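Local coordinates for protein queuine lyase ([Clostridium] spiroforme DSM 1552, PDB 6P78) that is a radical SAM enzyme that binds a [4Fe-4S] cluster, S-adenosylmethionine and queuine, and probably breaks a carbon-nitrogen bond of queuine, at residues A[219-222]-A[223-226]; A[227-230]-A[231-234]. All coordinates share one frame; numbering follows the deposited sequence.

Contact 1 (219-226) covers most of helix 219-228, and contact 2 (227-234) takes the chain past its end into the short helix 230-233; their centres are 12 Å apart. Contact 1 is partly buried, with Leu221 and Phe225 enclosed, whereas contact 2 lies at the surface with Leu232 as its buried residue. Both rest apolar side chains on helix 186-199. The backbone bonding shifts from four-residue steps in contact 1 to three-residue steps in contact 2. Three links join them: Asp226 forms a salt bridge with Lys233, Phe225 CZ packs on Leu232 CD2, and Trp224 CH2 on Tyr229 CE1.

Contact 1: residues A[219-222]-A[223-226]; sequences EELI and KWFD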
ATOM      1  N   GLU A 219     -16.501   8.333  13.656  1.00 32.06           N
ATOM      2  CA  GLU A 219     -17.325   8.917  12.598  1.00 29.57           C
ATOM      3  C   GLU A 219     -17.235  10.438  12.580  1.00 31.76           C
ATOM      4  O   GLU A 219     -17.345  11.049  11.509  1.00 32.96           O
ATOM      5  CB  GLU A 219     -18.788   8.495  12.752  1.00 33.03           C
ATOM      6  CG  GLU A 219     -19.037   6.993  12.617  1.00 39.15           C
ATOM      7  CD  GLU A 219     -18.706   6.444  11.228  1.00 42.07           C
ATOM      8  OE1 GLU A 219     -18.671   7.240  10.264  1.00 41.34           O
ATOM      9  OE2 GLU A 219     -18.488   5.212  11.111  1.00 37.02           O
ATOM     10  N   GLU A 220     -17.055  11.068  13.741  1.00 30.82           N
ATOM     11  CA  GLU A 220     -16.976  12.524  13.758  1.00 29.24           C
ATOM     12  C   GLU A 220     -15.721  13.012  13.063  1.00 28.08           C
ATOM     13  O   GLU A 220     -15.758  14.034  12.363  1.00 34.35           O
ATOM     14  CB  GLU A 220     -17.022  13.069  15.187  1.00 33.06           C
ATOM     15  CG  GLU A 220     -18.298  12.706  15.921  1.00 53.81           C
ATOM     16  CD  GLU A 220     -18.024  11.767  17.081  1.00 67.80           C
ATOM     17  OE1 GLU A 220     -18.036  12.240  18.242  1.00 65.41           O
ATOM     18  OE2 GLU A 220     -17.753  10.563  16.818  1.00 70.40           O
ATOM     19  N   LEU A 221     -14.588  12.339  13.290  1.00 25.87           N
ATOM     20  CA  LEU A 221     -13.351  12.746  12.632  1.00 28.13           C
ATOM     21  C   LEU A 221     -13.444  12.529  11.138  1.00 28.00           C
ATOM     22  O   LEU A 221     -12.901  13.311  10.350  1.00 27.30           O
ATOM     23  CB  LEU A 221     -12.156  11.960  13.170  1.00 26.77           C
ATOM     24  CG  LEU A 221     -11.639  12.386  14.530  1.00 31.82           C
ATOM     25  CD1 LEU A 221     -10.408  11.531  14.832  1.00 30.42           C
ATOM     26  CD2 LEU A 221     -11.307  13.875  14.529  1.00 32.32           C
ATOM     27  N   ILE A 222     -14.094  11.445  10.728  1.00 26.02           N
ATOM     28  CA  ILE A 222     -14.188  11.188   9.297  1.00 28.89           C
ATOM     29  C   ILE A 222     -15.058  12.248   8.642  1.00 30.37           C
ATOM     30  O   ILE A 222     -14.724  12.770   7.569  1.00 28.40           O
ATOM     31  CB  ILE A 222     -14.720   9.771   9.053  1.00 25.70           C
ATOM     32  CG1 ILE A 222     -13.708   8.727   9.519  1.00 25.55           C
ATOM     33  CG2 ILE A 222     -15.093   9.564   7.543  1.00 26.94           C
ATOM     34  CD1 ILE A 222     -14.223   7.293   9.438  1.00 26.70           C
ATOM     35  N   LYS A 223     -16.174  12.604   9.290  1.00 25.51           N
ATOM     36  CA  LYS A 223     -17.023  13.670   8.780  1.00 32.88           C
ATOM     37  C   LYS A 223     -16.236  14.968   8.654  1.00 34.28           C
ATOM     38  O   LYS A 223     -16.368  15.707   7.669  1.00 31.99           O
ATOM     39  CB  LYS A 223     -18.228  13.847   9.708  1.00 36.44           C
ATOM     40  CG  LYS A 223     -19.271  14.847   9.250  1.00 47.19           C
ATOM     41  CD  LYS A 223     -20.473  14.798  10.207  1.00 50.07           C
ATOM     42  CE  LYS A 223     -21.496  15.862   9.898  1.00 59.73           C
ATOM     43  NZ  LYS A 223     -22.260  15.486   8.681  1.00 65.40           N
ATOM     44  N   TRP A 224     -15.432  15.274   9.665  1.00 29.76           N
ATOM     45  CA  TRP A 224     -14.670  16.516   9.637  1.00 34.31           C
ATOM     46  C   TRP A 224     -13.635  16.481   8.521  1.00 29.25           C
ATOM     47  O   TRP A 224     -13.497  17.440   7.752  1.00 33.50           O
ATOM     48  CB  TRP A 224     -14.002  16.748  10.995  1.00 29.03           C
ATOM     49  CG  TRP A 224     -12.828  17.676  10.947  1.00 28.30           C
ATOM     50  CD1 TRP A 224     -12.868  19.040  10.972  1.00 36.03           C
ATOM     51  CD2 TRP A 224     -11.439  17.314  10.897  1.00 26.97           C
ATOM     52  NE1 TRP A 224     -11.599  19.552  10.927  1.00 37.25           N
ATOM     53  CE2 TRP A 224     -10.701  18.517  10.886  1.00 33.02           C
ATOM     54  CE3 TRP A 224     -10.749  16.098  10.875  1.00 26.16           C
ATOM     55  CZ2 TRP A 224      -9.306  18.537  10.839  1.00 32.03           C
ATOM     56  CZ3 TRP A 224      -9.359  16.118  10.822  1.00 27.25           C
ATOM     57  CH2 TRP A 224      -8.655  17.331  10.802  1.00 28.50           C
ATOM     58  N   PHE A 225     -12.927  15.363   8.401  1.00 25.59           N
ATOM     59  CA  PHE A 225     -11.880  15.244   7.397  1.00 25.27           C
ATOM     60  C   PHE A 225     -12.465  15.338   5.997  1.00 29.93           C
ATOM     61  O   PHE A 225     -11.903  16.012   5.125  1.00 26.90           O
ATOM     62  CB  PHE A 225     -11.127  13.929   7.598  1.00 24.45           C
ATOM     63  CG  PHE A 225      -9.918  13.789   6.726  1.00 22.95           C
ATOM     64  CD1 PHE A 225      -8.727  14.404   7.065  1.00 23.46           C
ATOM     65  CD2 PHE A 225      -9.975  13.036   5.562  1.00 24.26           C
ATOM     66  CE1 PHE A 225      -7.603  14.272   6.262  1.00 23.45           C
ATOM     67  CE2 PHE A 225      -8.855  12.908   4.753  1.00 26.68           C
ATOM     68  CZ  PHE A 225      -7.670  13.534   5.108  1.00 25.20           C
ATOM     69  N   ASP A 226     -13.629  14.726   5.783  1.00 29.31           N
ATOM     70  CA  ASP A 226     -14.227  14.738   4.453  1.00 29.50           C
ATOM     71  C   ASP A 226     -14.508  16.157   3.978  1.00 33.71           C
ATOM     72  O   ASP A 226     -14.362  16.456   2.789  1.00 39.12           O
ATOM     73  CB  ASP A 226     -15.499  13.901   4.446  1.00 34.56           C
ATOM     74  CG  ASP A 226     -16.149  13.873   3.095  1.00 44.85           C
ATOM     75  OD1 ASP A 226     -15.516  13.337   2.158  1.00 43.27           O
ATOM     76  OD2 ASP A 226     -17.276  14.396   2.969  1.00 45.61           O
TER
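Lys223 N meets Glu219 O at 3.0 Å, and Trp224 N meets Glu220 O at 3.0 Å. Phe225 N reaches Leu221 O at 2.8 Å, while Asp226 N lies 2.9 Å from Ile222 O. Each of these four backbone hydrogen bonds spans four residues, as in a regular alpha helix. All four are fairly straight, with N-H...O angles between 154° and 164°.

Apolar contact between side chains is lighter. Methyl CD2 of Leu221 meets the benzo part of the Trp224 indole, 4.3 Å from CE3. The side chain of Trp224 has CG roughly anti to its backbone N (chi1 159°), which carries the indole out from the helix beside the Leu221 carbonyl, with its CE3 edge on the side of Leu221. Trp224 CE3 comes 3.6 Å from Leu221 O, which sits at the ring edge and near its plane. Phe225 CB approaches Leu221 O at 3.3 Å, a contact that follows from the helical turn.

The outer surroundings place this helix in the crossover between the parallel strands 203-207 and 238-241. Ile222 and Phe225 pack on strand 203-207, which carries Asn206, a residue of the S-adenosylmethionine binding site, while Leu221 and Trp224 lie against helix 186-199; Lys186 adds a cation-pi contact to the indole.

Leu221 O therefore serves as acceptor for Phe225 N while also bordering the indole, and the cohesion across these eight residues comes chiefly from main-chain bonds, with the apolar side chains turned to the neighbouring sheet and helix.

Contact 2: residues A[227-230]-A[231-234]; sequences EEYH and DLKN
Lys233 reaches back to His230, three residues earlier, and meets the edge of its ring; its side chain touches that residue from base to tip. Lys233 CB begins 3.4 Å from His230 O, and Lys233 CG continues past the same carbonyl oxygen. CG stands anti to the carbonyl carbon of Lys233 (chi1 -64°), with the chain extended beyond it, which carries CD, CE and NZ past the imidazole edge. Lys233 CD comes 3.6 Å from His230 ND1, and Lys233 CE passes His230 ND1 at the same 3.6 Å. At the end, Lys233 NZ donates a hydrogen bond to His230 ND1 at 3.2 Å. The ammonium nitrogen lies only 8° out of the ring plane, at the ring edge, which is the geometry expected for a ring nitrogen acting as acceptor; this would favour a neutral imidazole. NZ also forms a salt bridge with Asp226, so the lysine tip is shared between a carboxylate and a ring nitrogen.

The backbone beneath is a short, weakly bonded turn of helix that follows helix 219-228 after Tyr229 leaves helical angles, within the crossover leading to strand 238-241. Its hydrogen bonds step back three residues, as in a 3-10 helix: Leu232 N reaches Tyr229 O at 2.9 Å, and Lys233 N reaches His230 O at 3.1 Å.

On the inner side, CB of Leu232 lies 4.3 Å from CB of Tyr229 and 3.1 Å from Tyr229 O. Tyr229 and Leu232 both lean on Ile193 of helix 186-199, and Arg190 of that helix touches the tyrosine as well.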
ATOM      1  N   GLU A 227     -14.892  17.054   4.887  1.00 35.63           N
ATOM      2  CA  GLU A 227     -15.151  18.429   4.475  1.00 40.14           C
ATOM      3  C   GLU A 227     -13.889  19.283   4.501  1.00 40.70           C
ATOM      4  O   GLU A 227     -13.658  20.072   3.580  1.00 40.88           O
ATOM      5  CB  GLU A 227     -16.238  19.058   5.351  1.00 51.38           C
ATOM      6  CG  GLU A 227     -15.887  19.143   6.832  1.00 63.10           C
ATOM      7  CD  GLU A 227     -17.095  19.396   7.734  1.00 70.71           C
ATOM      8  OE1 GLU A 227     -17.004  19.095   8.952  1.00 68.70           O
ATOM      9  OE2 GLU A 227     -18.124  19.894   7.227  1.00 71.87           O
ATOM     10  N   GLU A 228     -13.047  19.116   5.522  1.00 34.02           N
ATOM     11  CA  GLU A 228     -11.911  20.015   5.702  1.00 39.60           C
ATOM     12  C   GLU A 228     -10.803  19.741   4.695  1.00 35.59           C
ATOM     13  O   GLU A 228     -10.124  20.676   4.257  1.00 36.31           O
ATOM     14  CB  GLU A 228     -11.371  19.894   7.127  1.00 40.42           C
ATOM     15  CG  GLU A 228     -10.053  20.625   7.369  1.00 42.84           C
ATOM     16  CD  GLU A 228     -10.232  22.092   7.716  1.00 50.22           C
ATOM     17  OE1 GLU A 228     -11.299  22.664   7.386  1.00 54.01           O
ATOM     18  OE2 GLU A 228      -9.302  22.675   8.325  1.00 46.45           O
ATOM     19  N   TYR A 229     -10.608  18.479   4.316  1.00 29.33           N
ATOM     20  CA  TYR A 229      -9.558  18.084   3.385  1.00 30.32           C
ATOM     21  C   TYR A 229     -10.134  17.657   2.036  1.00 32.05           C
ATOM     22  O   TYR A 229      -9.565  16.815   1.344  1.00 30.33           O
ATOM     23  CB  TYR A 229      -8.685  16.993   4.008  1.00 28.09           C
ATOM     24  CG  TYR A 229      -7.805  17.588   5.080  1.00 25.33           C
ATOM     25  CD1 TYR A 229      -8.290  17.783   6.366  1.00 28.81           C
ATOM     26  CD2 TYR A 229      -6.522  18.054   4.785  1.00 27.60           C
ATOM     27  CE1 TYR A 229      -7.508  18.372   7.341  1.00 31.52           C
ATOM     28  CE2 TYR A 229      -5.731  18.662   5.768  1.00 25.49           C
ATOM     29  CZ  TYR A 229      -6.228  18.802   7.041  1.00 27.78           C
ATOM     30  OH  TYR A 229      -5.468  19.415   8.032  1.00 29.30           O
ATOM     31  N   HIS A 230     -11.243  18.279   1.634  1.00 32.55           N
ATOM     32  CA  HIS A 230     -11.847  17.963   0.346  1.00 36.28           C
ATOM     33  C   HIS A 230     -10.886  18.219  -0.811  1.00 38.31           C
ATOM     34  O   HIS A 230     -10.890  17.479  -1.804  1.00 37.26           O
ATOM     35  CB  HIS A 230     -13.131  18.767   0.169  1.00 37.89           C
ATOM     36  CG  HIS A 230     -13.888  18.423  -1.077  1.00 47.88           C
ATOM     37  ND1 HIS A 230     -14.525  17.211  -1.249  1.00 52.26           N
ATOM     38  CD2 HIS A 230     -14.094  19.121  -2.220  1.00 53.54           C
ATOM     39  CE1 HIS A 230     -15.105  17.183  -2.437  1.00 50.09           C
ATOM     40  NE2 HIS A 230     -14.855  18.327  -3.049  1.00 52.01           N
ATOM     41  N   ASP A 231     -10.046  19.255  -0.706  1.00 33.90           N
ATOM     42  CA  ASP A 231      -9.100  19.534  -1.782  1.00 34.23           C
ATOM     43  C   ASP A 231      -8.072  18.425  -1.937  1.00 34.23           C
ATOM     44  O   ASP A 231      -7.445  18.316  -2.995  1.00 37.27           O
ATOM     45  CB  ASP A 231      -8.391  20.889  -1.570  1.00 38.45           C
ATOM     46  CG  ASP A 231      -7.692  21.017  -0.210  1.00 42.03           C
ATOM     47  OD1 ASP A 231      -7.741  20.082   0.616  1.00 38.21           O
ATOM     48  OD2 ASP A 231      -7.086  22.093   0.030  1.00 49.37           O
ATOM     49  N   LEU A 232      -7.904  17.586  -0.918  1.00 33.49           N
ATOM     50  CA  LEU A 232      -6.974  16.470  -1.023  1.00 36.35           C
ATOM     51  C   LEU A 232      -7.454  15.440  -2.034  1.00 35.54           C
ATOM     52  O   LEU A 232      -6.635  14.806  -2.710  1.00 35.56           O
ATOM     53  CB  LEU A 232      -6.802  15.825   0.352  1.00 36.07           C
ATOM     54  CG  LEU A 232      -5.584  14.966   0.627  1.00 35.83           C
ATOM     55  CD1 LEU A 232      -4.325  15.735   0.298  1.00 37.10           C
ATOM     56  CD2 LEU A 232      -5.622  14.566   2.089  1.00 30.42           C
ATOM     57  N   LYS A 233      -8.774  15.283  -2.169  1.00 32.61           N
ATOM     58  CA  LYS A 233      -9.304  14.269  -3.072  1.00 34.48           C
ATOM     59  C   LYS A 233      -8.806  14.480  -4.492  1.00 36.12           C
ATOM     60  O   LYS A 233      -8.571  13.512  -5.225  1.00 42.10           O
ATOM     61  CB  LYS A 233     -10.834  14.287  -3.045  1.00 38.60           C
ATOM     62  CG  LYS A 233     -11.423  13.907  -1.703  1.00 37.40           C
ATOM     63  CD  LYS A 233     -12.940  13.991  -1.752  1.00 41.13           C
ATOM     64  CE  LYS A 233     -13.538  13.838  -0.361  1.00 44.89           C
ATOM     65  NZ  LYS A 233     -14.985  14.180  -0.404  1.00 52.16           N
ATOM     66  N   ASN A 234      -8.639  15.736  -4.902  1.00 28.44           N
ATOM     67  CA  ASN A 234      -8.277  16.073  -6.270  1.00 29.62           C
ATOM     68  C   ASN A 234      -6.799  16.411  -6.439  1.00 30.25           C
ATOM     69  O   ASN A 234      -6.411  16.910  -7.497  1.00 36.46           O
ATOM     70  CB  ASN A 234      -9.123  17.247  -6.749  1.00 44.53           C
ATOM     71  CG  ASN A 234     -10.573  16.872  -6.907  1.00 59.36           C
ATOM     72  OD1 ASN A 234     -10.893  15.832  -7.485  1.00 62.59           O
ATOM     73  ND2 ASN A 234     -11.463  17.700  -6.370  1.00 65.41           N
TER